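Local coordinates for N-alpha-acetyltransferase 35, NatC auxiliary subunit (Saccharomyces cerevisiae, PDB 6YGA), which serves as an auxiliary subunit of the yeast NatC N-terminal acetyltransferase, the complex that acetylates the N-terminal methionine of the L-A virus Gag protein, at residues 53-58 / 284-289; 92-97 / 217-222; 352-355 / 359-362. All blocks are in the same frame, centred on the assembly; numbering follows the deposited sequence.

Contact 1 of 3, residues 53-58 / 284-289; sequences HSLEVN and QFPPRK
Leu55 meets the loop Gln284-Phe285-Pro286 through its two methyl groups; CD2 makes most of the contacts, with CD1 meeting the Gln284 carbonyl. The apolar part belongs to CD2, which lies 3.9 Å from Pro286 CD and 4.0 Å from Pro286 CG. The rest is van der Waals contact with backbone: Leu55 CD2 sits 3.7 Å from Pro286 N and equally near Phe285 C, while Leu55 CD1 is 3.8 Å from Gln284 O. With CG anti to its own carbonyl carbon (chi1 -53°), the isobutyl group reaches across to the loop, whose Phe285 side chain heads away. Within this chain, Leu62 also touches Pro286.

Several polar interactions of 53-58 are made with other subunits. Leu55 and Glu56 pair as a parallel beta bridge with a strand of the N-alpha-acetyltransferase 38 chain, and Glu56 OE1 forms a salt bridge with Lys20 of the N-alpha-acetyltransferase 30 chain.

Only 133 Å² is buried, both sides summed. Chemically, then, this is a small apolar contact without directional bonds between the segments, beside a strand whose hydrogen bonding joins it to a partner subunit.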
loop_
_atom_site.group_PDB
_atom_site.type_symbol
_atom_site.label_atom_id
_atom_site.label_comp_id
_atom_site.label_asym_id
_atom_site.label_seq_id
_atom_site.Cartn_x
_atom_site.Cartn_y
_atom_site.Cartn_z
ATOM N N HIS B 53 -7.731 13.154 -14.853
ATOM C CA HIS B 53 -8.006 11.732 -14.990
ATOM C C HIS B 53 -8.996 11.496 -16.128
ATOM O O HIS B 53 -9.964 10.740 -15.981
ATOM C CB HIS B 53 -8.534 11.162 -13.672
ATOM C CG HIS B 53 -7.601 11.346 -12.513
ATOM N ND1 HIS B 53 -6.428 10.636 -12.386
ATOM C CD2 HIS B 53 -7.671 12.154 -11.428
ATOM C CE1 HIS B 53 -5.813 10.999 -11.275
ATOM N NE2 HIS B 53 -6.546 11.919 -10.675
ATOM N N SER B 54 -8.748 12.135 -17.273
ATOM C CA SER B 54 -9.627 12.054 -18.431
ATOM C C SER B 54 -9.016 11.174 -19.511
ATOM O O SER B 54 -7.795 11.120 -19.677
ATOM C CB SER B 54 -9.916 13.445 -19.013
ATOM O OG SER B 54 -8.722 14.091 -19.433
ATOM N N LEU B 55 -9.889 10.489 -20.245
ATOM C CA LEU B 55 -9.485 9.736 -21.417
ATOM C C LEU B 55 -9.255 10.681 -22.595
ATOM O O LEU B 55 -9.560 11.877 -22.537
ATOM C CB LEU B 55 -10.542 8.689 -21.760
ATOM C CG LEU B 55 -10.946 7.742 -20.626
ATOM C CD1 LEU B 55 -12.089 6.851 -21.079
ATOM C CD2 LEU B 55 -9.762 6.904 -20.159
ATOM N N GLU B 56 -8.709 10.131 -23.679
ATOM C CA GLU B 56 -8.443 10.912 -24.881
ATOM C C GLU B 56 -8.603 10.028 -26.110
ATOM O O GLU B 56 -7.990 8.958 -26.192
ATOM C CB GLU B 56 -7.040 11.524 -24.846
ATOM C CG GLU B 56 -6.881 12.697 -25.793
ATOM C CD GLU B 56 -5.699 13.576 -25.448
ATOM O OE1 GLU B 56 -4.549 13.145 -25.670
ATOM O OE2 GLU B 56 -5.923 14.695 -24.943
ATOM N N VAL B 57 -9.417 10.484 -27.064
ATOM C CA VAL B 57 -9.701 9.687 -28.251
ATOM C C VAL B 57 -8.499 9.715 -29.187
ATOM O O VAL B 57 -7.693 10.654 -29.176
ATOM C CB VAL B 57 -10.971 10.194 -28.960
ATOM C CG1 VAL B 57 -12.168 10.105 -28.026
ATOM C CG2 VAL B 57 -10.782 11.628 -29.452
ATOM N N ASN B 58 -8.366 8.661 -29.993
ATOM C CA ASN B 58 -7.292 8.543 -30.979
ATOM C C ASN B 58 -5.909 8.582 -30.325
ATOM O O ASN B 58 -4.919 8.960 -30.957
ATOM C CB ASN B 58 -7.424 9.617 -32.065
ATOM C CG ASN B 58 -8.675 9.436 -32.903
ATOM O OD1 ASN B 58 -9.040 8.315 -33.252
ATOM N ND2 ASN B 58 -9.350 10.538 -33.214
ATOM N N GLN B 284 -14.491 3.509 -18.256
ATOM C CA GLN B 284 -14.021 4.864 -18.004
ATOM C C GLN B 284 -12.520 4.926 -17.752
ATOM O O GLN B 284 -12.012 5.980 -17.359
ATOM C CB GLN B 284 -14.770 5.474 -16.816
ATOM C CG GLN B 284 -16.280 5.527 -16.985
ATOM C CD GLN B 284 -16.957 6.342 -15.902
ATOM O OE1 GLN B 284 -16.301 7.054 -15.143
ATOM N NE2 GLN B 284 -18.279 6.240 -15.824
ATOM N N PHE B 285 -11.803 3.831 -17.973
ATOM C CA PHE B 285 -10.385 3.725 -17.678
ATOM C C PHE B 285 -9.594 3.429 -18.947
ATOM O O PHE B 285 -10.146 2.908 -19.923
ATOM C CB PHE B 285 -10.133 2.621 -16.639
ATOM C CG PHE B 285 -10.745 2.905 -15.297
ATOM C CD1 PHE B 285 -12.066 2.576 -15.036
ATOM C CD2 PHE B 285 -9.998 3.505 -14.295
ATOM C CE1 PHE B 285 -12.630 2.843 -13.800
ATOM C CE2 PHE B 285 -10.555 3.772 -13.059
ATOM C CZ PHE B 285 -11.871 3.441 -12.810
ATOM N N PRO B 286 -8.303 3.754 -18.972
ATOM C CA PRO B 286 -7.476 3.439 -20.149
ATOM C C PRO B 286 -7.340 1.938 -20.326
ATOM O O PRO B 286 -7.484 1.176 -19.357
ATOM C CB PRO B 286 -6.121 4.085 -19.818
ATOM C CG PRO B 286 -6.427 5.110 -18.774
ATOM C CD PRO B 286 -7.558 4.542 -17.974
ATOM N N PRO B 287 -7.072 1.471 -21.544
ATOM C CA PRO B 287 -6.910 0.030 -21.760
ATOM C C PRO B 287 -5.614 -0.485 -21.155
ATOM O O PRO B 287 -4.598 0.212 -21.119
ATOM C CB PRO B 287 -6.895 -0.096 -23.285
ATOM C CG PRO B 287 -6.364 1.209 -23.753
ATOM C CD PRO B 287 -6.908 2.236 -22.793
ATOM N N ARG B 288 -5.660 -1.729 -20.679
ATOM C CA ARG B 288 -4.503 -2.387 -20.090
ATOM C C ARG B 288 -4.312 -3.760 -20.712
ATOM O O ARG B 288 -5.285 -4.474 -20.973
ATOM C CB ARG B 288 -4.644 -2.538 -18.569
ATOM C CG ARG B 288 -4.594 -1.232 -17.803
ATOM C CD ARG B 288 -4.179 -1.466 -16.361
ATOM N NE ARG B 288 -4.247 -0.245 -15.566
ATOM C CZ ARG B 288 -3.770 -0.134 -14.330
ATOM N NH1 ARG B 288 -3.181 -1.171 -13.751
ATOM N NH2 ARG B 288 -3.878 1.014 -13.676
ATOM N N LYS B 289 -3.054 -4.124 -20.945
ATOM C CA LYS B 289 -2.738 -5.456 -21.435
ATOM C C LYS B 289 -2.913 -6.483 -20.321
ATOM O O LYS B 289 -2.881 -6.161 -19.131
ATOM C CB LYS B 289 -1.308 -5.510 -21.973
ATOM C CG LYS B 289 -1.052 -4.620 -23.178
ATOM C CD LYS B 289 -1.959 -4.990 -24.342
ATOM C CE LYS B 289 -1.312 -4.639 -25.673
ATOM N NZ LYS B 289 -0.075 -5.437 -25.887
#

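Contact 2 of 3, residues 92-97 / 217-222; sequences IADRLL and LTMLKH
Ala93 CB and Leu220 CD1 touch at 4.1 Å, and one residue on in 92-97 and one back in 217-222, Asp94 CB lies 3.9 Å from the terminal methyl CE of Met219, a selenomethionine here. These two pairs make up the direct contact. In the second, the methyl also reaches the carboxylate, with Met219 CE 4.1 Å from both Asp94 CG and Asp94 OD1, so it packs against the aliphatic root and one oxygen of the acid. The two side chains run at a slant to each other.

The torsions account for both meetings. Met219 bends at chi2 (-86°) and again at chi3 (-67°), and the two bends set CE beside Asp94. Leu220 holds CG anti to the backbone N, which carries CD1 nearer to Ala93 than the direction of its CB alone would.

This is helix-against-helix packing in the all-helical part of the subunit: segment 92-97 belongs to helix 85-104 and segment 217-222 to helix 215-231. The nearest alpha carbons, Ala93 CA and Leu220 CA, are 7.6 Å apart, a spacing consistent with the small alanine at this position. The four touching residues are buried, and the surface buried between the segments is 110 Å². Ile223, further along helix 215-231, also touches Ala93, Asp94 and Leu97.

Beyond that shell, the carboxylate of Asp94 is held at both oxygens, OD1 by a hydrogen bond with Tyr297 OH and OD2 by a salt bridge to Arg98, which should fix its rotation and help keep a buried charge ionised. Val257 and Ile260 of helix 245-260 pack on Met219, and Val147 of helix 142-167 packs on Leu220.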
loop_
_atom_site.group_PDB
_atom_site.type_symbol
_atom_site.label_atom_id
_atom_site.label_comp_id
_atom_site.label_asym_id
_atom_site.label_seq_id
_atom_site.Cartn_x
_atom_site.Cartn_y
_atom_site.Cartn_z
ATOM N N ILE B 92 -10.134 -24.014 -20.107
ATOM C CA ILE B 92 -10.861 -22.795 -19.760
ATOM C C ILE B 92 -10.946 -22.639 -18.245
ATOM O O ILE B 92 -10.655 -21.570 -17.696
ATOM C CB ILE B 92 -12.258 -22.806 -20.408
ATOM C CG1 ILE B 92 -12.162 -22.593 -21.919
ATOM C CG2 ILE B 92 -13.150 -21.741 -19.799
ATOM C CD1 ILE B 92 -13.497 -22.709 -22.632
ATOM N N ALA B 93 -11.340 -23.708 -17.548
ATOM C CA ALA B 93 -11.460 -23.631 -16.096
ATOM C C ALA B 93 -10.105 -23.386 -15.444
ATOM O O ALA B 93 -10.005 -22.630 -14.471
ATOM C CB ALA B 93 -12.095 -24.910 -15.551
ATOM N N ASP B 94 -9.050 -24.011 -15.969
ATOM C CA ASP B 94 -7.723 -23.834 -15.388
ATOM C C ASP B 94 -7.268 -22.384 -15.467
ATOM O O ASP B 94 -6.804 -21.813 -14.473
ATOM C CB ASP B 94 -6.721 -24.747 -16.087
ATOM C CG ASP B 94 -5.292 -24.328 -15.841
ATOM O OD1 ASP B 94 -4.848 -24.386 -14.676
ATOM O OD2 ASP B 94 -4.614 -23.935 -16.813
ATOM N N ARG B 95 -7.384 -21.770 -16.647
ATOM C CA ARG B 95 -6.928 -20.392 -16.802
ATOM C C ARG B 95 -7.757 -19.440 -15.950
ATOM O O ARG B 95 -7.231 -18.457 -15.414
ATOM C CB ARG B 95 -6.970 -19.985 -18.273
ATOM C CG ARG B 95 -6.722 -18.506 -18.504
ATOM C CD ARG B 95 -6.135 -18.242 -19.875
ATOM N NE ARG B 95 -5.937 -16.814 -20.093
ATOM C CZ ARG B 95 -5.257 -16.297 -21.111
ATOM N NH1 ARG B 95 -4.698 -17.091 -22.013
ATOM N NH2 ARG B 95 -5.132 -14.982 -21.221
ATOM N N LEU B 96 -9.053 -19.719 -15.804
ATOM C CA LEU B 96 -9.893 -18.877 -14.959
ATOM C C LEU B 96 -9.431 -18.919 -13.506
ATOM O O LEU B 96 -9.399 -17.884 -12.830
ATOM C CB LEU B 96 -11.353 -19.308 -15.077
ATOM C CG LEU B 96 -12.345 -18.544 -14.199
ATOM C CD1 LEU B 96 -12.399 -17.074 -14.585
ATOM C CD2 LEU B 96 -13.723 -19.177 -14.281
ATOM N N LEU B 97 -9.062 -20.103 -13.008
ATOM C CA LEU B 97 -8.557 -20.203 -11.642
ATOM C C LEU B 97 -7.226 -19.479 -11.487
ATOM O O LEU B 97 -6.983 -18.833 -10.461
ATOM C CB LEU B 97 -8.416 -21.667 -11.228
ATOM C CG LEU B 97 -9.705 -22.377 -10.814
ATOM C CD1 LEU B 97 -9.406 -23.745 -10.217
ATOM C CD2 LEU B 97 -10.486 -21.519 -9.832
ATOM N N LEU B 217 -9.389 -35.176 -17.397
ATOM C CA LEU B 217 -10.548 -35.401 -16.540
ATOM C C LEU B 217 -10.182 -35.254 -15.070
ATOM O O LEU B 217 -10.930 -34.644 -14.296
ATOM C CB LEU B 217 -11.143 -36.781 -16.807
ATOM C CG LEU B 217 -12.394 -37.122 -16.001
ATOM C CD1 LEU B 217 -13.575 -36.277 -16.458
ATOM C CD2 LEU B 217 -12.705 -38.601 -16.118
ATOM N N THR B 218 -9.035 -35.807 -14.665
ATOM C CA THR B 218 -8.569 -35.627 -13.293
ATOM C C THR B 218 -8.381 -34.149 -12.972
ATOM O O THR B 218 -8.750 -33.688 -11.886
ATOM C CB THR B 218 -7.261 -36.390 -13.075
ATOM O OG1 THR B 218 -7.389 -37.723 -13.588
ATOM C CG2 THR B 218 -6.921 -36.456 -11.596
HETATM N N MSE B 219 -7.816 -33.394 -13.910
HETATM C CA MSE B 219 -7.654 -31.950 -13.764
HETATM C C MSE B 219 -8.978 -31.251 -13.477
HETATM O O MSE B 219 -9.074 -30.424 -12.568
HETATM C CB MSE B 219 -7.032 -31.361 -15.027
HETATM C CG MSE B 219 -5.520 -31.284 -15.005
HETATM SE SE MSE B 219 -4.902 -29.642 -14.161
HETATM C CE MSE B 219 -5.540 -28.367 -15.503
ATOM N N LEU B 220 -9.997 -31.588 -14.271
ATOM C CA LEU B 220 -11.292 -30.932 -14.135
ATOM C C LEU B 220 -11.961 -31.294 -12.814
ATOM O O LEU B 220 -12.639 -30.458 -12.208
ATOM C CB LEU B 220 -12.186 -31.295 -15.319
ATOM C CG LEU B 220 -13.400 -30.400 -15.559
ATOM C CD1 LEU B 220 -12.975 -28.943 -15.598
ATOM C CD2 LEU B 220 -14.100 -30.789 -16.856
ATOM N N LYS B 221 -11.780 -32.534 -12.350
ATOM C CA LYS B 221 -12.305 -32.917 -11.043
ATOM C C LYS B 221 -11.659 -32.100 -9.930
ATOM O O LYS B 221 -12.348 -31.626 -9.017
ATOM C CB LYS B 221 -12.089 -34.412 -10.806
ATOM C CG LYS B 221 -12.813 -35.326 -11.789
ATOM C CD LYS B 221 -12.560 -36.791 -11.459
ATOM C CE LYS B 221 -13.030 -37.133 -10.052
ATOM N NZ LYS B 221 -12.631 -38.511 -9.647
ATOM N N HIS B 222 -10.337 -31.919 -9.986
ATOM C CA HIS B 222 -9.663 -31.142 -8.948
ATOM C C HIS B 222 -10.037 -29.668 -9.032
ATOM O O HIS B 222 -10.203 -29.007 -8.001
ATOM C CB HIS B 222 -8.148 -31.314 -9.048
ATOM C CG HIS B 222 -7.641 -32.598 -8.466
ATOM N ND1 HIS B 222 -7.067 -33.586 -9.236
ATOM C CD2 HIS B 222 -7.616 -33.053 -7.191
ATOM C CE1 HIS B 222 -6.714 -34.597 -8.461
ATOM N NE2 HIS B 222 -7.036 -34.299 -7.216
#

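Contact 3 of 3, residues 352-355 / 359-362; sequences RTVL and SYTQ. With EDO (1,2-ethanediol), chain C.
A capping box opens helix 360-372, and its first helical residue, Tyr360, packs back on the preceding loop at Arg352. The box is reciprocal but weak at both bonds: Gln362 N donates to Ser359 OG at 3.4 Å (161°), and Ser359 N donates to Gln362 OE1 over the same length. A 1,2-ethanediol, probably from the crystallisation liquor, makes a weak hydrogen bond from O1 to Gln362 O at 3.4 Å.

Across the contact, Tyr360 meets Arg352 through its hydroxyl and its ring. The hydroxyl OH lies 3.5 Å from Arg352 CA, and the ring carbon CE1 is equally close to Arg352 O, which approaches obliquely. The guanidinium then comes back to the ring: Arg352 bends at chi3 (77°), placing NH2 3.6 Å from Tyr360 CE2, which lies over one guanidinium face, offset toward its rim. The two planes are 55° apart, so they are tilted rather than stacked. Farther along the loop, Val354 CG2 adds an apolar contact with Tyr360 CD1 at 4.0 Å.

Both segments fall in the TPR-like family region. Val354 is packed by Phe347 of helix 337-347 and Leu396 of helix 386-402, and Tyr360 by Leu396 and Ile348.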
loop_
_atom_site.group_PDB
_atom_site.type_symbol
_atom_site.label_atom_id
_atom_site.label_comp_id
_atom_site.label_asym_id
_atom_site.label_seq_id
_atom_site.Cartn_x
_atom_site.Cartn_y
_atom_site.Cartn_z
ATOM N N ARG B 352 -21.013 -6.418 17.846
ATOM C CA ARG B 352 -20.178 -5.459 18.568
ATOM C C ARG B 352 -19.440 -6.133 19.724
ATOM O O ARG B 352 -19.375 -5.612 20.839
ATOM C CB ARG B 352 -21.004 -4.268 19.059
ATOM C CG ARG B 352 -21.660 -3.472 17.943
ATOM C CD ARG B 352 -22.226 -2.151 18.442
ATOM N NE ARG B 352 -21.189 -1.141 18.642
ATOM C CZ ARG B 352 -20.659 -0.825 19.821
ATOM N NH1 ARG B 352 -21.068 -1.439 20.924
ATOM N NH2 ARG B 352 -19.722 0.111 19.898
ATOM N N THR B 353 -18.895 -7.316 19.454
ATOM C CA THR B 353 -18.076 -8.046 20.407
ATOM C C THR B 353 -16.734 -8.381 19.770
ATOM O O THR B 353 -16.585 -8.378 18.546
ATOM C CB THR B 353 -18.754 -9.344 20.876
ATOM O OG1 THR B 353 -18.823 -10.272 19.787
ATOM C CG2 THR B 353 -20.158 -9.068 21.394
ATOM N N VAL B 354 -15.753 -8.662 20.617
ATOM C CA VAL B 354 -14.450 -9.139 20.176
ATOM C C VAL B 354 -14.459 -10.655 20.286
ATOM O O VAL B 354 -14.587 -11.202 21.388
ATOM C CB VAL B 354 -13.312 -8.524 21.005
ATOM C CG1 VAL B 354 -11.972 -9.098 20.576
ATOM C CG2 VAL B 354 -13.314 -7.014 20.859
ATOM N N LEU B 355 -14.358 -11.330 19.139
ATOM C CA LEU B 355 -14.325 -12.790 19.053
ATOM C C LEU B 355 -15.565 -13.444 19.652
ATOM O O LEU B 355 -15.531 -14.621 20.019
ATOM C CB LEU B 355 -13.065 -13.355 19.719
ATOM C CG LEU B 355 -11.742 -12.927 19.089
ATOM C CD1 LEU B 355 -10.570 -13.429 19.916
ATOM C CD2 LEU B 355 -11.664 -13.446 17.664
ATOM N N SER B 359 -17.086 -7.601 25.208
ATOM C CA SER B 359 -17.450 -6.328 24.617
ATOM C C SER B 359 -16.184 -5.507 24.373
ATOM O O SER B 359 -15.070 -5.920 24.709
ATOM C CB SER B 359 -18.444 -5.595 25.518
ATOM O OG SER B 359 -17.855 -5.255 26.760
ATOM N N TYR B 360 -16.346 -4.322 23.779
ATOM C CA TYR B 360 -15.171 -3.516 23.461
ATOM C C TYR B 360 -14.486 -3.021 24.729
ATOM O O TYR B 360 -13.252 -3.054 24.829
ATOM C CB TYR B 360 -15.547 -2.336 22.564
ATOM C CG TYR B 360 -16.038 -2.719 21.181
ATOM C CD1 TYR B 360 -15.976 -4.035 20.737
ATOM C CD2 TYR B 360 -16.561 -1.763 20.320
ATOM C CE1 TYR B 360 -16.427 -4.388 19.479
ATOM C CE2 TYR B 360 -17.013 -2.106 19.060
ATOM C CZ TYR B 360 -16.943 -3.422 18.645
ATOM O OH TYR B 360 -17.393 -3.769 17.393
ATOM N N THR B 361 -15.267 -2.569 25.714
ATOM C CA THR B 361 -14.671 -2.056 26.944
ATOM C C THR B 361 -14.098 -3.185 27.796
ATOM O O THR B 361 -13.031 -3.030 28.400
ATOM C CB THR B 361 -15.696 -1.239 27.734
ATOM O OG1 THR B 361 -16.790 -2.078 28.128
ATOM C CG2 THR B 361 -16.220 -0.089 26.886
ATOM N N GLN B 362 -14.786 -4.330 27.854
ATOM C CA GLN B 362 -14.234 -5.479 28.566
ATOM C C GLN B 362 -12.899 -5.903 27.970
ATOM O O GLN B 362 -11.954 -6.220 28.701
ATOM C CB GLN B 362 -15.221 -6.646 28.534
ATOM C CG GLN B 362 -16.454 -6.455 29.393
ATOM C CD GLN B 362 -17.421 -7.611 29.265
ATOM O OE1 GLN B 362 -17.232 -8.504 28.438
ATOM N NE2 GLN B 362 -18.464 -7.604 30.086
HETATM C C1 EDO C . -11.100 -6.847 32.472
HETATM O O1 EDO C . -12.189 -7.507 31.815
HETATM C C2 EDO C . -11.234 -6.954 33.986
HETATM O O2 EDO C . -10.360 -5.996 34.593
#

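From the N terminus, the chain first passes through 53-58, then 92-97, before returning through 217-222 and finally 284-289. Contact 1 therefore closes a long loop, with 225 residues between its segments, and contact 2 is nested inside it, bringing helix 85-104 against helix 215-231. Contact 1 joins the early strand 55-56 to the loop between helices 276-280 and 298-311. The centres of contacts 1 and 2 lie 34 Å apart and their nearest atoms about 9 Å. Contact 3 follows in series, a short-range closure across three residues where the loop after helix 337-347 enters helix 360-372. It stands about 47 Å from contact 1 and 43 Å from contact 2, centre to centre.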